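Local coordinates for outer membrane protein YopM (Yersinia pestis, PDB 1JL5) that serves as a leucine-rich-repeat virulence effector that probably alters host cell physiology to promote bacterial survival in host tissues, at residues 262-266 against 267-271; 294-297 against 298-301. One frame throughout, in Å; residues are numbered along the deposited sequence.

Contact 1 of 2, residues 262-266 against 267-271. With CA (calcium ion), chain B; CA (calcium ion), chain C.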
loop_
_atom_site.group_PDB
_atom_site.type_symbol
_atom_site.label_atom_id
_atom_site.label_comp_id
_atom_site.label_asym_id
_atom_site.label_seq_id
_atom_site.Cartn_x
_atom_site.Cartn_y
_atom_site.Cartn_z
ATOM N N LEU A 262 -23.714 -10.002 -6.383
ATOM C CA LEU A 262 -24.060 -9.812 -4.998
ATOM C C LEU A 262 -22.806 -9.440 -4.253
ATOM O O LEU A 262 -21.863 -10.222 -4.167
ATOM C CB LEU A 262 -24.651 -11.083 -4.393
ATOM C CG LEU A 262 -24.960 -10.964 -2.901
ATOM C CD1 LEU A 262 -25.978 -9.859 -2.672
ATOM C CD2 LEU A 262 -25.470 -12.288 -2.374
ATOM N N ASN A 263 -22.781 -8.222 -3.751
ATOM C CA ASN A 263 -21.652 -7.799 -2.970
ATOM C C ASN A 263 -22.218 -7.471 -1.611
ATOM O O ASN A 263 -22.972 -6.518 -1.455
ATOM C CB ASN A 263 -20.986 -6.560 -3.545
ATOM C CG ASN A 263 -19.746 -6.194 -2.783
ATOM O OD1 ASN A 263 -19.677 -6.391 -1.570
ATOM N ND2 ASN A 263 -18.759 -5.659 -3.476
ATOM N N VAL A 264 -21.885 -8.298 -0.633
ATOM C CA VAL A 264 -22.350 -8.071 0.721
ATOM C C VAL A 264 -21.106 -8.092 1.571
ATOM O O VAL A 264 -21.111 -8.525 2.721
ATOM C CB VAL A 264 -23.316 -9.160 1.167
ATOM C CG1 VAL A 264 -24.640 -8.968 0.464
ATOM C CG2 VAL A 264 -22.731 -10.527 0.861
ATOM N N ARG A 265 -20.031 -7.624 0.960
ATOM C CA ARG A 265 -18.747 -7.560 1.612
ATOM C C ARG A 265 -18.918 -6.845 2.931
ATOM O O ARG A 265 -19.656 -5.869 3.038
ATOM C CB ARG A 265 -17.749 -6.800 0.742
ATOM C CG ARG A 265 -16.464 -6.407 1.447
ATOM C CD ARG A 265 -15.555 -5.698 0.466
ATOM N NE ARG A 265 -14.410 -5.053 1.098
ATOM C CZ ARG A 265 -13.335 -5.689 1.550
ATOM N NH1 ARG A 265 -13.237 -7.012 1.450
ATOM N NH2 ARG A 265 -12.346 -4.992 2.098
ATOM N N ASP A 266 -18.230 -7.359 3.932
ATOM C CA ASP A 266 -18.261 -6.788 5.249
ATOM C C ASP A 266 -19.652 -6.647 5.817
ATOM O O ASP A 266 -20.240 -5.560 5.864
ATOM C CB ASP A 266 -17.572 -5.432 5.269
ATOM C CG ASP A 266 -17.255 -4.992 6.670
ATOM O OD1 ASP A 266 -17.713 -5.680 7.605
ATOM O OD2 ASP A 266 -16.562 -3.976 6.843
ATOM N N ASN A 267 -20.180 -7.781 6.229
ATOM C CA ASN A 267 -21.468 -7.834 6.866
ATOM C C ASN A 267 -21.276 -8.928 7.874
ATOM O O ASN A 267 -20.150 -9.328 8.136
ATOM C CB ASN A 267 -22.568 -8.144 5.861
ATOM C CG ASN A 267 -23.068 -6.895 5.178
ATOM O OD1 ASN A 267 -23.687 -6.042 5.815
ATOM N ND2 ASN A 267 -22.780 -6.760 3.884
ATOM N N TYR A 268 -22.352 -9.429 8.436
ATOM C CA TYR A 268 -22.193 -10.442 9.448
ATOM C C TYR A 268 -22.790 -11.734 8.966
ATOM O O TYR A 268 -23.454 -12.437 9.719
ATOM C CB TYR A 268 -22.888 -9.983 10.719
ATOM C CG TYR A 268 -22.268 -10.546 11.961
ATOM C CD1 TYR A 268 -20.972 -10.192 12.330
ATOM C CD2 TYR A 268 -22.981 -11.410 12.784
ATOM C CE1 TYR A 268 -20.404 -10.681 13.497
ATOM C CE2 TYR A 268 -22.423 -11.906 13.949
ATOM C CZ TYR A 268 -21.139 -11.537 14.298
ATOM O OH TYR A 268 -20.591 -12.023 15.448
ATOM N N LEU A 269 -22.542 -12.046 7.703
ATOM C CA LEU A 269 -23.092 -13.245 7.114
ATOM C C LEU A 269 -22.301 -14.491 7.420
ATOM O O LEU A 269 -21.087 -14.538 7.259
ATOM C CB LEU A 269 -23.203 -13.075 5.606
ATOM C CG LEU A 269 -24.065 -11.898 5.170
ATOM C CD1 LEU A 269 -24.012 -11.786 3.661
ATOM C CD2 LEU A 269 -25.496 -12.096 5.656
ATOM N N THR A 270 -23.013 -15.510 7.864
ATOM C CA THR A 270 -22.406 -16.786 8.174
ATOM C C THR A 270 -22.908 -17.735 7.099
ATOM O O THR A 270 -22.318 -18.775 6.821
ATOM C CB THR A 270 -22.876 -17.297 9.535
ATOM O OG1 THR A 270 -22.166 -18.495 9.861
ATOM C CG2 THR A 270 -24.363 -17.603 9.497
ATOM N N ASP A 271 -24.016 -17.349 6.491
ATOM C CA ASP A 271 -24.627 -18.160 5.465
ATOM C C ASP A 271 -25.209 -17.272 4.399
ATOM O O ASP A 271 -25.387 -16.074 4.587
ATOM C CB ASP A 271 -25.751 -19.018 6.056
ATOM C CG ASP A 271 -25.253 -20.004 7.088
ATOM O OD1 ASP A 271 -24.421 -20.871 6.734
ATOM O OD2 ASP A 271 -25.697 -19.916 8.255
HETATM CA CA CA B . -15.923 -2.254 5.984
HETATM CA CA CA C . -17.003 -6.345 9.624
HETATM O O HOH W 1 -16.492 -4.046 9.458
HETATM O O HOH W 2 -15.086 -0.515 4.882
HETATM O O HOH W 3 -14.751 -3.589 4.673
HETATM O O HOH W 4 -16.762 -1.097 7.815
HETATM O O HOH W 5 -15.034 -6.685 8.474
#

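Contact 2 of 2, residues 294-297 against 298-301. With CA (calcium ion), chain E.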
loop_
_atom_site.group_PDB
_atom_site.type_symbol
_atom_site.label_atom_id
_atom_site.label_comp_id
_atom_site.label_asym_id
_atom_site.label_seq_id
_atom_site.Cartn_x
_atom_site.Cartn_y
_atom_site.Cartn_z
ATOM N N GLU A 294 -21.667 -23.943 -1.011
ATOM C CA GLU A 294 -22.082 -23.920 -2.404
ATOM C C GLU A 294 -21.719 -22.630 -3.089
ATOM O O GLU A 294 -21.654 -21.566 -2.472
ATOM C CB GLU A 294 -23.596 -24.053 -2.533
ATOM C CG GLU A 294 -24.201 -25.337 -2.074
ATOM C CD GLU A 294 -25.652 -25.417 -2.482
ATOM O OE1 GLU A 294 -26.413 -24.482 -2.143
ATOM O OE2 GLU A 294 -26.018 -26.406 -3.150
ATOM N N LEU A 295 -21.521 -22.734 -4.392
ATOM C CA LEU A 295 -21.225 -21.578 -5.198
ATOM C C LEU A 295 -22.069 -21.704 -6.439
ATOM O O LEU A 295 -22.274 -22.800 -6.951
ATOM C CB LEU A 295 -19.744 -21.533 -5.555
ATOM C CG LEU A 295 -18.864 -21.223 -4.348
ATOM C CD1 LEU A 295 -17.410 -21.232 -4.772
ATOM C CD2 LEU A 295 -19.263 -19.867 -3.764
ATOM N N PRO A 296 -22.613 -20.583 -6.914
ATOM C CA PRO A 296 -23.443 -20.602 -8.116
ATOM C C PRO A 296 -22.627 -21.288 -9.220
ATOM O O PRO A 296 -21.418 -21.088 -9.322
ATOM C CB PRO A 296 -23.680 -19.121 -8.376
ATOM C CG PRO A 296 -23.685 -18.539 -7.007
ATOM C CD PRO A 296 -22.518 -19.226 -6.355
ATOM N N PRO A 297 -23.281 -22.095 -10.063
ATOM C CA PRO A 297 -22.616 -22.819 -11.150
ATOM C C PRO A 297 -21.987 -21.949 -12.230
ATOM O O PRO A 297 -21.122 -22.407 -12.972
ATOM C CB PRO A 297 -23.738 -23.692 -11.703
ATOM C CG PRO A 297 -24.916 -22.794 -11.564
ATOM C CD PRO A 297 -24.743 -22.236 -10.165
ATOM N N ASN A 298 -22.425 -20.700 -12.317
ATOM C CA ASN A 298 -21.909 -19.787 -13.326
ATOM C C ASN A 298 -21.149 -18.628 -12.712
ATOM O O ASN A 298 -20.947 -17.598 -13.351
ATOM C CB ASN A 298 -23.067 -19.246 -14.157
ATOM C CG ASN A 298 -23.992 -20.341 -14.619
ATOM O OD1 ASN A 298 -23.559 -21.289 -15.273
ATOM N ND2 ASN A 298 -25.272 -20.229 -14.270
ATOM N N LEU A 299 -20.731 -18.793 -11.467
ATOM C CA LEU A 299 -20.003 -17.738 -10.788
ATOM C C LEU A 299 -18.689 -17.468 -11.511
ATOM O O LEU A 299 -17.927 -18.390 -11.786
ATOM C CB LEU A 299 -19.713 -18.150 -9.345
ATOM C CG LEU A 299 -19.366 -17.018 -8.384
ATOM C CD1 LEU A 299 -20.599 -16.143 -8.167
ATOM C CD2 LEU A 299 -18.891 -17.604 -7.067
ATOM N N TYR A 300 -18.435 -16.206 -11.836
ATOM C CA TYR A 300 -17.187 -15.845 -12.493
ATOM C C TYR A 300 -16.247 -15.310 -11.433
ATOM O O TYR A 300 -15.039 -15.544 -11.455
ATOM C CB TYR A 300 -17.380 -14.717 -13.501
ATOM C CG TYR A 300 -18.150 -15.065 -14.743
ATOM C CD1 TYR A 300 -17.907 -16.254 -15.432
ATOM C CD2 TYR A 300 -19.078 -14.169 -15.274
ATOM C CE1 TYR A 300 -18.567 -16.537 -16.621
ATOM C CE2 TYR A 300 -19.739 -14.441 -16.455
ATOM C CZ TYR A 300 -19.482 -15.621 -17.124
ATOM O OH TYR A 300 -20.141 -15.877 -18.296
ATOM N N TYR A 301 -16.830 -14.574 -10.504
ATOM C CA TYR A 301 -16.061 -13.930 -9.468
ATOM C C TYR A 301 -16.536 -14.241 -8.077
ATOM O O TYR A 301 -17.704 -14.084 -7.742
ATOM C CB TYR A 301 -16.113 -12.423 -9.680
ATOM C CG TYR A 301 -15.475 -11.602 -8.589
ATOM C CD1 TYR A 301 -14.132 -11.238 -8.657
ATOM C CD2 TYR A 301 -16.228 -11.148 -7.510
ATOM C CE1 TYR A 301 -13.558 -10.433 -7.679
ATOM C CE2 TYR A 301 -15.663 -10.343 -6.528
ATOM C CZ TYR A 301 -14.331 -9.987 -6.620
ATOM O OH TYR A 301 -13.780 -9.165 -5.663
HETATM CA CA CA E . -27.904 -25.007 -3.640
HETATM O O HOH W 6 -28.345 -26.603 -1.607
HETATM O O HOH W 7 -29.894 -26.025 -4.473
#

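Contact 1 of 2, residues 262-266 against 267-271
Asn267 folds its side chain back toward Val264, and it can be followed outward from CB. CB and CG lie along the peptide that joins it to Asp266, with Asn267 CG 3.2 Å from Asp266 O. CG sits opposite the carbonyl carbon about the first torsion (chi1 -85°), which brings the amide back to the preceding residues. There Asn267 ND2 gives a hydrogen bond to Val264 O at 2.7 Å. It is nearly straight at the hydrogen (167°) and lies almost in the amide plane, although the nitrogen approaches Val264 O from above its carbonyl plane. ND2 also donates to Ala244 O, and OD1 accepts from Leu249 N, so both ends of the amide hold the preceding repeat. Asn287 of the following repeat uses its ND2 on Val264 O and its OD1 on Leu269 N in the same way.

On the apolar side, the Val264 and Leu269 side chains cross at about a right angle. Leu269 CD1 lies 3.7 Å from Val264 CB; its still shorter approach to Val264 CG2 is tight enough that the exact spacing is doubtful.

Asp266 directs its carboxylate away from the turn, toward the second subunit, CG anti to the backbone N (chi1 -164°). Asp266 OD2 binds one calcium ion at 2.0 Å and Asp266 OD1 a second at 2.2 Å. Asn246 of the same chain and Asn326 of the second subunit join the OD2 calcium; the backbone O of Asn307 and the carboxylate of Glu308, both of that subunit, join the OD1 calcium. The chemistry thus divides: a buried asparagine amide satisfies backbone groups within the repeats, while one bridging carboxylate, its charge probably offset by two cations, ties chains together at the subunit interface.

Contact 2 of 2, residues 294-297 against 298-301
Leu299 closes the turn that begins at Pro296: Leu299 N donates to Pro296 O at 3.2 Å, with an angle of 160° at the hydrogen, which completes a type I beta turn. Its side chain folds inward over the same residues. With CG anti to the backbone N (chi1 -161°), both methyls face the proline ring, Leu299 CD2 reaching Pro296 CD at 4.0 Å and CD1 lying a little farther off. Leu299 CD2 also meets Leu295 CD2 at 4.0 Å, so the two leucines and Pro296 form one apolar patch, which Leu282, Leu275 and Leu315 extend into the repeat interior.

Pro297 and Asn298 fill the two corner positions of the turn. The Pro297 ring crosses the Asn298 side chain at a slant, Pro297 CG 3.7 Å from Asn298 ND2. That nitrogen finds its hydrogen bond at Gln277 O of an earlier repeat, LRR 10, while the Asn298 side chain also packs on Gln57 of the third subunit. The proline-rich turn, followed by a leucine that points into the interior and leads to strand 301-303, marks the junction of two successive units in the short leucine-rich repeats of YopM.

In the fold
The two contacts follow one another along the chain, 262-271 first and 294-301 later. Their centres lie 16 Å apart and their nearest atoms about 6 Å, without touching. Contact 1 takes in the end of strand 261-263 and contact 2 leads into strand 301-303; Leu282 of the intervening strand 281-283 touches both Leu262 and Leu299, linking the two through the interior of the solenoid. Each holds a calcium ligand, but at separate sites. The two calcium ions at Asp266 are 5.6 Å apart and bring in the second subunit. The calcium ion of contact 2, bound by both Glu294 carboxylate oxygens and by Glu274, lies 25.4 Å from the calcium ion at Asp266 OD1.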